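Long-range contact in D-2-hydroxyacid dehydrogensase protein (Ketogulonicigenium vulgare, PDB 4LSW), which probably catalyses the NAD(P)-dependent interconversion of D-2-hydroxyacids and 2-oxoacids: residues 205-210 and 232-237. Residues are numbered along the deposited sequence; the frame is centred on the assembly and turned at random.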
loop_
_atom_site.group_PDB
_atom_site.type_symbol
_atom_site.label_atom_id
_atom_site.label_comp_id
_atom_site.label_asym_id
_atom_site.label_seq_id
_atom_site.Cartn_x
_atom_site.Cartn_y
_atom_site.Cartn_z
ATOM N N LEU A 205 1.484 6.636 -5.936
ATOM C CA LEU A 205 1.906 5.923 -7.138
ATOM C C LEU A 205 1.774 4.424 -6.918
ATOM O O LEU A 205 2.444 3.860 -6.053
ATOM C CB LEU A 205 3.365 6.243 -7.449
ATOM C CG LEU A 205 3.696 7.648 -7.930
ATOM C CD1 LEU A 205 5.201 7.903 -7.845
ATOM C CD2 LEU A 205 3.192 7.850 -9.357
ATOM N N ALA A 206 0.922 3.783 -7.712
ATOM C CA ALA A 206 0.609 2.370 -7.526
ATOM C C ALA A 206 1.725 1.459 -8.032
ATOM O O ALA A 206 1.942 0.371 -7.491
ATOM C CB ALA A 206 -0.717 2.026 -8.192
ATOM N N ALA A 207 2.437 1.907 -9.061
ATOM C CA ALA A 207 3.536 1.122 -9.619
ATOM C C ALA A 207 4.864 1.865 -9.506
ATOM O O ALA A 207 4.915 2.982 -8.992
ATOM C CB ALA A 207 3.249 0.771 -11.073
ATOM N N SER A 208 5.934 1.234 -9.987
ATOM C CA SER A 208 7.233 1.884 -10.057
ATOM C C SER A 208 7.130 3.080 -10.999
ATOM O O SER A 208 6.761 2.933 -12.162
ATOM C CB SER A 208 8.295 0.904 -10.553
ATOM O OG SER A 208 8.139 -0.361 -9.941
ATOM N N ALA A 209 7.450 4.262 -10.483
ATOM C CA ALA A 209 7.243 5.507 -11.216
ATOM C C ALA A 209 8.071 5.609 -12.497
ATOM O O ALA A 209 9.139 5.009 -12.606
ATOM C CB ALA A 209 7.528 6.703 -10.308
ATOM N N ALA A 210 7.558 6.362 -13.467
ATOM C CA ALA A 210 8.360 6.785 -14.609
ATOM C C ALA A 210 9.322 7.865 -14.117
ATOM O O ALA A 210 9.097 8.447 -13.058
ATOM C CB ALA A 210 7.470 7.314 -15.729
ATOM N N ILE A 232 1.900 7.242 1.236
ATOM C CA ILE A 232 1.095 6.057 1.582
ATOM C C ILE A 232 1.185 4.967 0.505
ATOM O O ILE A 232 0.397 4.014 0.503
ATOM C CB ILE A 232 -0.387 6.427 1.838
ATOM C CG1 ILE A 232 -0.944 7.241 0.662
ATOM C CG2 ILE A 232 -0.528 7.190 3.149
ATOM C CD1 ILE A 232 -2.394 7.675 0.834
ATOM N N SER A 233 2.158 5.101 -0.399
ATOM C CA SER A 233 2.400 4.127 -1.470
ATOM C C SER A 233 3.838 3.631 -1.375
ATOM O O SER A 233 4.532 4.008 -0.459
ATOM C CB SER A 233 2.156 4.767 -2.837
ATOM O OG SER A 233 3.082 5.817 -3.070
ATOM N N ARG A 234 4.299 2.827 -2.324
ATOM C CA ARG A 234 5.552 2.084 -2.118
ATOM C C ARG A 234 6.787 2.927 -1.773
ATOM O O ARG A 234 6.922 4.076 -2.208
ATOM C CB ARG A 234 5.841 1.183 -3.315
ATOM C CG ARG A 234 5.984 1.929 -4.621
ATOM C CD ARG A 234 6.163 0.963 -5.780
ATOM N NE ARG A 234 5.008 0.085 -5.950
ATOM C CZ ARG A 234 4.853 -0.761 -6.966
ATOM N NH1 ARG A 234 5.780 -0.841 -7.909
ATOM N NH2 ARG A 234 3.768 -1.521 -7.049
ATOM N N ALA A 235 7.688 2.342 -0.991
ATOM C CA ALA A 235 8.882 3.045 -0.540
ATOM C C ALA A 235 9.844 3.345 -1.685
ATOM O O ALA A 235 10.532 4.365 -1.658
ATOM C CB ALA A 235 9.590 2.248 0.552
ATOM N N SER A 236 9.880 2.466 -2.686
ATOM C CA SER A 236 10.866 2.558 -3.772
ATOM C C SER A 236 10.758 3.832 -4.613
ATOM O O SER A 236 11.695 4.203 -5.326
ATOM C CB SER A 236 10.791 1.329 -4.686
ATOM O OG SER A 236 9.511 1.197 -5.281
ATOM N N ASN A 237 9.618 4.505 -4.530
ATOM C CA ASN A 237 9.414 5.700 -5.336
ATOM C C ASN A 237 9.901 6.986 -4.689
ATOM O O ASN A 237 9.794 8.064 -5.281
ATOM C CB ASN A 237 7.957 5.822 -5.750
ATOM C CG ASN A 237 7.627 4.948 -6.935
ATOM O OD1 ASN A 237 8.486 4.685 -7.783
ATOM N ND2 ASN A 237 6.389 4.492 -7.006
HETATM O O HOH W 1 2.634 1.875 -4.632
#
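Two loops run side by side from Leu205 opposite Ser233, CA to CA 6.0 Å, to Ala209 opposite Asn237, at 6.3 Å, and neither 205-210 nor 232-237 has regular secondary structure. The amide of Asn237 bridges Ala207 O and Ala209 N, two residues apart in the facing loop, with both of its polar atoms. Its ND2 donates to Ala207 O at 2.9 Å, with that oxygen almost in the amide plane, while OD1 accepts from Ala209 N at 2.9 Å in a nearly straight bond (170°). CG stands beside the backbone N of Asn237 (chi1 -81°), which carries the amide out to these two backbone groups, and the pair of bonds fixes its rotation. Leu205 lies across the amide, CD1 3.7 Å from ND2, and Ala209 CB packs against OD1. An alanine in place of Asn237 would probably leave Ala207 O and Ala209 N without these partners and free the 205-210 loop to shift. In the Rossmann-type NAD-binding domain these loops leave the C-terminal ends of neighbouring parallel strands, 200-203 and 228-231, and the Leu205 side chain reaches the glycine-rich turn, probably the dinucleotide-binding loop. A turn about chi3 (62°) swings the Arg234 guanidinium over the Ala206-Ala207 backbone, one face toward it, and Ser208 OG lies level with the guanidinium plane, 3.2 Å from NH1. Arg234 N donates to a water at 3.0 Å. Leu205 N makes a weak hydrogen bond to Ser233 OG, which is also weakly bonded to Val203 O.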